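Local coordinates for p450 cytochrome, putative (Rippkaea orientalis, PDB 6Y01), which probably binds the molybdenum cofactor and carries it, as a Rossmann-fold Moco carrier protein of a phototrophic bacterium, at residues V111-G116 / P134-N139; N99-I104 / L122-L127; I104-S109 / L129-P134. All blocks are in the same frame, centred on the assembly; numbering follows the deposited sequence. Where two conformers were deposited one is given.

Contact 1: residues V111-G116 / P134-N139; sequences VVIACG and PVILLN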
loop_
_atom_site.group_PDB
_atom_site.type_symbol
_atom_site.label_atom_id
_atom_site.label_comp_id
_atom_site.label_asym_id
_atom_site.label_seq_id
_atom_site.Cartn_x
_atom_site.Cartn_y
_atom_site.Cartn_z
ATOM N N VAL D 111 -19.272 8.874 1.992
ATOM C CA VAL D 111 -20.106 7.971 2.818
ATOM C C VAL D 111 -19.845 6.574 2.304
ATOM O O VAL D 111 -19.721 6.382 1.066
ATOM C CB VAL D 111 -21.597 8.313 2.730
ATOM C CG1 VAL D 111 -22.383 7.363 3.611
ATOM C CG2 VAL D 111 -21.873 9.768 3.060
ATOM N N VAL D 112 -19.794 5.603 3.190
ATOM C CA VAL D 112 -19.602 4.185 2.850
ATOM C C VAL D 112 -20.912 3.485 3.186
ATOM O O VAL D 112 -21.443 3.657 4.298
ATOM C CB VAL D 112 -18.435 3.571 3.678
ATOM C CG1 VAL D 112 -18.361 2.079 3.471
ATOM C CG2 VAL D 112 -17.109 4.219 3.327
ATOM N N ILE D 113 -21.459 2.754 2.210
ATOM C CA ILE D 113 -22.623 1.894 2.449
ATOM C C ILE D 113 -22.183 0.446 2.363
ATOM O O ILE D 113 -21.553 0.038 1.357
ATOM C CB ILE D 113 -23.735 2.137 1.408
ATOM C CG1 ILE D 113 -24.157 3.607 1.344
ATOM C CG2 ILE D 113 -24.889 1.208 1.682
ATOM C CD1 ILE D 113 -25.129 3.926 0.224
ATOM N N ALA D 114 -22.522 -0.310 3.399
ATOM C CA ALA D 114 -22.313 -1.753 3.405
ATOM C C ALA D 114 -23.659 -2.378 3.081
ATOM O O ALA D 114 -24.582 -2.342 3.902
ATOM C CB ALA D 114 -21.777 -2.250 4.743
ATOM N N CYS D 115 -23.717 -2.960 1.891
ATOM C CA CYS D 115 -24.930 -3.578 1.369
ATOM C C CYS D 115 -24.742 -5.078 1.462
ATOM O O CYS D 115 -24.100 -5.681 0.603
ATOM C CB CYS D 115 -25.152 -3.062 -0.056
ATOM S SG CYS D 115 -26.595 -3.693 -0.881
ATOM N N GLY D 116 -25.287 -5.666 2.519
ATOM C CA GLY D 116 -25.015 -7.045 2.913
ATOM C C GLY D 116 -23.772 -7.122 3.792
ATOM O O GLY D 116 -23.153 -6.118 4.137
ATOM N N PRO D 134 -18.434 8.411 7.709
ATOM C CA PRO D 134 -19.827 8.013 7.875
ATOM C C PRO D 134 -20.093 6.671 7.196
ATOM O O PRO D 134 -19.675 6.460 6.028
ATOM C CB PRO D 134 -20.634 9.125 7.173
ATOM C CG PRO D 134 -19.681 10.247 7.046
ATOM C CD PRO D 134 -18.287 9.635 6.924
ATOM N N VAL D 135 -20.775 5.793 7.926
ATOM C CA VAL D 135 -21.074 4.436 7.455
ATOM C C VAL D 135 -22.553 4.177 7.615
ATOM O O VAL D 135 -23.100 4.407 8.685
ATOM C CB VAL D 135 -20.269 3.359 8.178
ATOM C CG1 VAL D 135 -20.718 1.969 7.745
ATOM C CG2 VAL D 135 -18.789 3.549 7.958
ATOM N N ILE D 136 -23.151 3.658 6.529
ATOM C CA ILE D 136 -24.547 3.209 6.541
ATOM C C ILE D 136 -24.563 1.712 6.319
ATOM O O ILE D 136 -24.004 1.232 5.314
ATOM C CB ILE D 136 -25.368 3.926 5.468
ATOM C CG1 ILE D 136 -25.324 5.438 5.659
ATOM C CG2 ILE D 136 -26.778 3.390 5.456
ATOM C CD1 ILE D 136 -25.911 6.217 4.489
ATOM N N LEU D 137 -25.219 0.983 7.213
ATOM C CA LEU D 137 -25.417 -0.465 7.047
ATOM C C LEU D 137 -26.799 -0.718 6.460
ATOM O O LEU D 137 -27.792 -0.270 7.004
ATOM C CB LEU D 137 -25.271 -1.163 8.398
ATOM C CG LEU D 137 -23.959 -0.875 9.140
ATOM C CD1 LEU D 137 -23.964 -1.617 10.488
ATOM C CD2 LEU D 137 -22.772 -1.280 8.322
ATOM N N LEU D 138 -26.813 -1.491 5.400
ATOM C CA LEU D 138 -28.069 -1.956 4.748
ATOM C C LEU D 138 -28.000 -3.479 4.678
ATOM O O LEU D 138 -27.432 -4.044 3.725
ATOM C CB LEU D 138 -28.212 -1.268 3.386
ATOM C CG LEU D 138 -29.486 -1.623 2.655
ATOM C CD1 LEU D 138 -30.705 -1.016 3.300
ATOM C CD2 LEU D 138 -29.363 -1.117 1.242
ATOM N N ASN D 139 -28.436 -4.131 5.759
ATOM C CA ASN D 139 -28.301 -5.589 5.861
ATOM C C ASN D 139 -29.274 -6.122 6.885
ATOM O O ASN D 139 -29.927 -5.328 7.580
ATOM C CB ASN D 139 -26.873 -6.027 6.193
ATOM C CG ASN D 139 -26.400 -5.640 7.568
ATOM O OD1 ASN D 139 -27.114 -5.823 8.562
ATOM N ND2 ASN D 139 -25.226 -5.048 7.589
#

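Contact 2: residues N99-I104 / L122-L127; sequences NARNNI and LSEVAL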
loop_
_atom_site.group_PDB
_atom_site.type_symbol
_atom_site.label_atom_id
_atom_site.label_comp_id
_atom_site.label_asym_id
_atom_site.label_seq_id
_atom_site.Cartn_x
_atom_site.Cartn_y
_atom_site.Cartn_z
ATOM N N ASN D 99 -5.917 -6.979 -0.743
ATOM C CA ASN D 99 -6.935 -6.493 0.195
ATOM C C ASN D 99 -6.502 -5.209 0.949
ATOM O O ASN D 99 -7.349 -4.544 1.589
ATOM C CB ASN D 99 -7.310 -7.583 1.190
ATOM C CG ASN D 99 -7.959 -8.783 0.565
ATOM O OD1 ASN D 99 -7.584 -9.935 0.845
ATOM N ND2 ASN D 99 -8.899 -8.536 -0.270
ATOM N N ALA D 100 -5.234 -4.811 0.814
ATOM C CA ALA D 100 -4.814 -3.514 1.349
ATOM C C ALA D 100 -5.532 -2.353 0.695
ATOM O O ALA D 100 -5.577 -1.291 1.239
ATOM C CB ALA D 100 -3.309 -3.359 1.287
ATOM N N ARG D 101 -6.108 -2.571 -0.509
ATOM C CA ARG D 101 -6.814 -1.451 -1.143
ATOM C C ARG D 101 -8.083 -1.046 -0.415
ATOM O O ARG D 101 -8.604 0.030 -0.673
ATOM C CB ARG D 101 -7.140 -1.715 -2.628
ATOM C CG ARG D 101 -8.201 -2.757 -2.972
ATOM C CD ARG D 101 -9.619 -2.338 -2.689
ATOM N NE ARG D 101 -10.508 -3.111 -3.524
ATOM C CZ ARG D 101 -10.903 -4.321 -3.314
ATOM N NH1 ARG D 101 -10.527 -5.050 -2.265
ATOM N NH2 ARG D 101 -11.604 -4.961 -4.213
ATOM N N ASN D 102 -8.568 -1.854 0.509
ATOM C CA ASN D 102 -9.815 -1.562 1.216
ATOM C C ASN D 102 -9.711 -0.173 1.880
ATOM O O ASN D 102 -10.692 0.548 1.991
ATOM C CB ASN D 102 -10.112 -2.692 2.229
ATOM C CG ASN D 102 -10.433 -4.018 1.570
ATOM O OD1 ASN D 102 -10.368 -4.110 0.391
ATOM N ND2 ASN D 102 -10.810 -5.062 2.329
ATOM N N ASN D 103 -8.502 0.201 2.343
ATOM C CA ASN D 103 -8.344 1.485 3.032
ATOM C C ASN D 103 -8.535 2.635 2.038
ATOM O O ASN D 103 -9.054 3.668 2.410
ATOM C CB ASN D 103 -7.014 1.582 3.819
ATOM C CG ASN D 103 -7.138 2.539 5.000
ATOM O OD1 ASN D 103 -8.075 2.507 5.807
ATOM N ND2 ASN D 103 -6.131 3.374 5.156
ATOM N N ILE D 104 -8.111 2.448 0.785
ATOM C CA ILE D 104 -8.313 3.484 -0.243
ATOM C C ILE D 104 -9.797 3.663 -0.491
ATOM O O ILE D 104 -10.250 4.820 -0.580
ATOM C CB ILE D 104 -7.597 3.088 -1.546
ATOM C CG1 ILE D 104 -6.096 2.902 -1.287
ATOM C CG2 ILE D 104 -7.879 4.137 -2.613
ATOM C CD1 ILE D 104 -5.344 2.436 -2.476
ATOM N N LEU D 122 -16.911 -6.572 6.265
ATOM C CA LEU D 122 -16.639 -6.290 7.704
ATOM C C LEU D 122 -15.337 -5.513 7.843
ATOM O O LEU D 122 -15.288 -4.521 8.622
ATOM C CB LEU D 122 -16.539 -7.597 8.470
ATOM C CG LEU D 122 -16.774 -7.513 9.953
ATOM C CD1 LEU D 122 -18.233 -7.197 10.268
ATOM C CD2 LEU D 122 -16.441 -8.863 10.551
ATOM N N SER D 123 -14.301 -5.922 7.117
ATOM C CA SER D 123 -12.994 -5.215 7.182
ATOM C C SER D 123 -13.164 -3.765 6.738
ATOM O O SER D 123 -12.617 -2.867 7.372
ATOM C CB SER D 123 -11.894 -5.917 6.415
ATOM O OG SER D 123 -11.918 -5.678 5.008
ATOM N N GLU D 124 -13.917 -3.526 5.642
ATOM C CA GLU D 124 -14.085 -2.157 5.156
ATOM C C GLU D 124 -14.897 -1.295 6.109
ATOM O O GLU D 124 -14.541 -0.134 6.309
ATOM C CB GLU D 124 -14.750 -2.166 3.765
ATOM C CG GLU D 124 -13.782 -2.675 2.772
ATOM C CD GLU D 124 -14.024 -2.448 1.350
ATOM O OE1 GLU D 124 -14.627 -1.329 1.040
ATOM O OE2 GLU D 124 -13.492 -3.240 0.555
ATOM N N VAL D 125 -15.972 -1.839 6.649
ATOM C CA VAL D 125 -16.762 -1.069 7.640
ATOM C C VAL D 125 -15.876 -0.714 8.837
ATOM O O VAL D 125 -15.924 0.413 9.268
ATOM C CB VAL D 125 -17.998 -1.834 8.069
ATOM C CG1 VAL D 125 -18.689 -1.180 9.246
ATOM C CG2 VAL D 125 -18.984 -1.974 6.900
ATOM N N ALA D 126 -15.121 -1.689 9.328
ATOM C CA ALA D 126 -14.251 -1.441 10.491
ATOM C C ALA D 126 -13.262 -0.318 10.168
ATOM O O ALA D 126 -13.071 0.598 11.001
ATOM C CB ALA D 126 -13.581 -2.725 10.921
ATOM N N LEU D 127 -12.601 -0.397 9.013
ATOM C CA LEU D 127 -11.636 0.651 8.595
ATOM C C LEU D 127 -12.324 2.009 8.433
ATOM O O LEU D 127 -11.788 3.024 8.790
ATOM C CB LEU D 127 -10.905 0.242 7.313
ATOM C CG LEU D 127 -9.942 -0.932 7.446
ATOM C CD1 LEU D 127 -9.491 -1.425 6.062
ATOM C CD2 LEU D 127 -8.756 -0.550 8.278
#

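Contact 3: residues I104-S109 / L129-P134; sequences INVLSS and LKNQKP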
loop_
_atom_site.group_PDB
_atom_site.type_symbol
_atom_site.label_atom_id
_atom_site.label_comp_id
_atom_site.label_asym_id
_atom_site.label_seq_id
_atom_site.Cartn_x
_atom_site.Cartn_y
_atom_site.Cartn_z
ATOM N N ILE D 104 -8.111 2.448 0.785
ATOM C CA ILE D 104 -8.313 3.484 -0.243
ATOM C C ILE D 104 -9.797 3.663 -0.491
ATOM O O ILE D 104 -10.250 4.820 -0.580
ATOM C CB ILE D 104 -7.597 3.088 -1.546
ATOM C CG1 ILE D 104 -6.096 2.902 -1.287
ATOM C CG2 ILE D 104 -7.879 4.137 -2.613
ATOM C CD1 ILE D 104 -5.344 2.436 -2.476
ATOM N N ASN D 105 -10.532 2.546 -0.533
ATOM C CA ASN D 105 -11.989 2.654 -0.781
ATOM C C ASN D 105 -12.621 3.576 0.252
ATOM O O ASN D 105 -13.442 4.406 -0.023
ATOM C CB ASN D 105 -12.697 1.292 -0.701
ATOM C CG ASN D 105 -12.235 0.280 -1.739
ATOM O OD1 ASN D 105 -11.464 0.592 -2.556
ATOM N ND2 ASN D 105 -12.651 -0.987 -1.619
ATOM N N VAL D 106 -12.224 3.361 1.527
ATOM C CA VAL D 106 -12.907 4.098 2.622
ATOM C C VAL D 106 -12.407 5.521 2.729
ATOM O O VAL D 106 -13.222 6.422 2.942
ATOM C CB VAL D 106 -12.990 3.317 3.923
ATOM C CG1 VAL D 106 -13.625 1.930 3.701
ATOM C CG2 VAL D 106 -11.652 3.261 4.558
ATOM N N LEU D 107 -11.108 5.743 2.541
ATOM C CA LEU D 107 -10.590 7.113 2.624
ATOM C C LEU D 107 -11.122 7.995 1.482
ATOM O O LEU D 107 -11.227 9.205 1.647
ATOM C CB LEU D 107 -9.069 7.098 2.585
ATOM C CG LEU D 107 -8.393 6.519 3.858
ATOM C CD1 LEU D 107 -6.890 6.449 3.602
ATOM C CD2 LEU D 107 -8.720 7.363 5.066
ATOM N N SER D 108 -11.432 7.376 0.341
ATOM C CA SER D 108 -11.888 8.121 -0.856
ATOM C C SER D 108 -13.383 8.414 -0.843
ATOM O O SER D 108 -13.838 9.188 -1.693
ATOM C CB SER D 108 -11.513 7.309 -2.073
ATOM O OG SER D 108 -10.139 7.097 -2.213
ATOM N N SER D 109 -14.141 7.750 -0.005
ATOM C CA SER D 109 -15.607 7.832 0.009
ATOM C C SER D 109 -16.060 8.945 0.945
ATOM O O SER D 109 -15.486 9.108 2.047
ATOM C CB SER D 109 -16.212 6.535 0.441
ATOM O OG SER D 109 -15.946 5.466 -0.450
ATOM N N LEU D 129 -15.054 3.110 9.942
ATOM C CA LEU D 129 -15.380 3.662 11.284
ATOM C C LEU D 129 -14.104 4.075 12.030
ATOM O O LEU D 129 -14.137 5.097 12.675
ATOM C CB LEU D 129 -16.148 2.599 12.054
ATOM C CG LEU D 129 -17.559 2.320 11.539
ATOM C CD1 LEU D 129 -18.148 1.120 12.231
ATOM C CD2 LEU D 129 -18.455 3.520 11.705
ATOM N N LYS D 130 -13.004 3.361 11.850
ATOM C CA LYS D 130 -11.728 3.741 12.515
ATOM C C LYS D 130 -11.273 5.097 11.980
ATOM O O LYS D 130 -10.734 5.888 12.742
ATOM C CB LYS D 130 -10.685 2.661 12.300
ATOM C CG LYS D 130 -9.357 2.932 13.007
ATOM C CD LYS D 130 -8.451 1.750 12.960
ATOM C CE LYS D 130 -7.092 2.102 13.538
ATOM N NZ LYS D 130 -7.194 2.070 14.969
ATOM N N ASN D 131 -11.492 5.345 10.688
ATOM C CA ASN D 131 -11.143 6.622 10.002
ATOM C C ASN D 131 -12.221 7.695 10.219
ATOM O O ASN D 131 -12.063 8.778 9.683
ATOM C CB ASN D 131 -10.842 6.378 8.532
ATOM C CG ASN D 131 -9.569 5.654 8.201
ATOM O OD1 ASN D 131 -8.476 6.078 8.627
ATOM N ND2 ASN D 131 -9.642 4.551 7.492
ATOM N N GLN D 132 -13.247 7.431 11.029
ATOM C CA GLN D 132 -14.344 8.370 11.372
ATOM C C GLN D 132 -15.103 8.780 10.100
ATOM O O GLN D 132 -15.632 9.907 10.021
ATOM C CB GLN D 132 -13.795 9.568 12.150
ATOM C CG GLN D 132 -12.995 9.116 13.380
ATOM C CD GLN D 132 -13.750 9.353 14.648
ATOM O OE1 GLN D 132 -14.793 8.749 14.872
ATOM N NE2 GLN D 132 -13.237 10.248 15.453
ATOM N N LYS D 133 -15.190 7.865 9.146
ATOM C CA LYS D 133 -15.998 8.076 7.953
ATOM C C LYS D 133 -17.435 7.706 8.293
ATOM O O LYS D 133 -17.682 6.755 9.015
ATOM C CB LYS D 133 -15.520 7.194 6.791
ATOM C CG LYS D 133 -14.230 7.666 6.132
ATOM C CD LYS D 133 -14.551 8.942 5.320
ATOM C CE LYS D 133 -13.468 9.322 4.372
ATOM N NZ LYS D 133 -13.788 10.614 3.795
ATOM N N PRO D 134 -18.434 8.411 7.709
ATOM C CA PRO D 134 -19.827 8.013 7.875
ATOM C C PRO D 134 -20.093 6.671 7.196
ATOM O O PRO D 134 -19.675 6.460 6.028
ATOM C CB PRO D 134 -20.634 9.125 7.173
ATOM C CG PRO D 134 -19.681 10.247 7.046
ATOM C CD PRO D 134 -18.287 9.635 6.924
HETATM O O HOH W 1 -10.398 10.813 3.791
HETATM O O HOH W 2 -12.157 11.741 0.937
#

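Contact 1: residues V111-G116 / P134-N139
V112 and I136 tie two adjacent parallel strands together: I136 N donates to V112 O at 2.8 Å with an N-H...O angle of 169°. Five backbone bonds run from V112 N to G116 N, and the axes of strands 111-115 and 135-138 differ by 17° in direction at a closest approach of 4.7 Å, which establishes a parallel pair. The register rests on the bridges, V112 with V135 through C115 with L138. CA-H groups add to the grip, as where I113 CA lies 3.2 Å from I136 O.

I136 illustrates how a side chain packs across the pair. Its CB sits over V112 O at 4.1 Å; CG1, anti to the carbonyl carbon (chi1 -58°), comes within 4.1 Å of V111 CG1; and CD1, carried outward by an extended chi2, meets the same methyl at 3.8 Å. On the other face A114 CB touches L137 CD2, also at 3.8 Å.

N139 CB packs on G116 CA (3.9 Å), and N139 OD1 accepts from Q145 NE2 and D141 N. Strand 17-21 bonds to the far edge of 111-115. Helix 119-130 covers A114 and V135, while helix 29-44 packs on I113 and C115, and helix 162-176 on I136.

Contact 2: residues N99-I104 / L122-L127
N102 reaches across to S123 and E124 with the polar end of its side chain. Its CG stands anti to the carbonyl carbon (chi1 -67°), which carries the amide over to the other helix. The one hydrogen bond between the segments runs from N102 ND2 to S123 OG, 3.0 Å long and bent to 142° at the hydrogen. It belongs to one of two conformers of S123, so it need not be made all the time. The hydroxyl lies 13° out of the amide plane, met nearly in that plane and not over its face. S123 OG also bonds to G120 O, one turn back in its own helix.

Two acceptors meet at the other end of that amide. N102 OD1 and E124 OE2 stand 3.2 Å apart, with the amide and carboxylate planes inclined to each other. R101 NH1 may ease this closeness: it donates a weak bond to N102 OD1 at 2.8 Å and lies 4.5 Å from E124 OE2, where attraction between opposite charges would act without a directed N-H. The guanidinium is fixed by backbone oxygens, NE on I76 O and NH2 on G52 O, while N105 ND2 gives E124 OE2 a weak hydrogen bond.

Van der Waals contacts complete the account. E124 CG lies against N102 CB at 3.7 Å. L127 CD1 comes up to N102 CB at 4.1 Å, and the polar N103 OD1, which accepts from N131 ND2, lies against L127 CB at 3.9 Å.

N99 of the second subunit packs on N103 and L127. The arrangement is that of two neighbouring helices covering one face of the parallel sheet in a Rossmann-like SLOG fold, joined mainly by polar side chains and bordering a subunit interface.

Contact 3: residues I104-S109 / L129-P134
K133 on S109 and N131 on L107 make a helix-end contact in this Rossmann-like fold, where the turn leaving helix 119-130 packs on the C-terminal part of helix 102-108. The turn is a Schellman motif: Q132 has positive phi (60°), and Q132 N bonds back to L129 O. From there the chain runs into P134, just before strand 135-138.

The packing part is carried by N131. Its amide stands against L107, with CG 3.7 Å from L107 CD2, and the two side chains cross at about a right angle. ND2 also meets V106 CG2 at 3.8 Å, so the amide nitrogen has methyl groups of two residues beside it. Its polar partner is N103 OD1, to which ND2 donates, and N99 of the second subunit packs on N131.

The polar part belongs to K133, whose chain bends at chi2 (-72°) and then runs extended past the carbonyls of V106 and S109 at the end of helix 102-108. Along the way CE comes within 3.2 Å of V106 O. Two waters each donate to L107 O and are only weakly held by the ammonium. The lysine thus delivers its charge beside the carbonyls of a helix C-terminus, which would be expected to favour the charged form. Its direct bond runs from K133 NZ to S109 O, 2.9 Å long, with the nitrogen tilted 27° from the carbonyl plane.

Contact 1 lies nearest the chain centre and is sheet core, made of backbone hydrogen bonds and aliphatic side chains. Contacts 2 and 3 sit farther out, about 8 Å apart between centres, and join the same two helices, 102-108 and 119-130, at successive levels. Both are buried, though N131 and K133 of contact 3 are partly exposed and two waters reach its lysine; contact 2 is dominated by amide, hydroxyl and carboxylate groups. Both border the second subunit, whereas contact 1 touches no other chain. The sheet and helix layers meet where V125 CG2 packs on A114 CB at 3.5 Å and L129 CD2 on V135 CG2 at 3.8 Å.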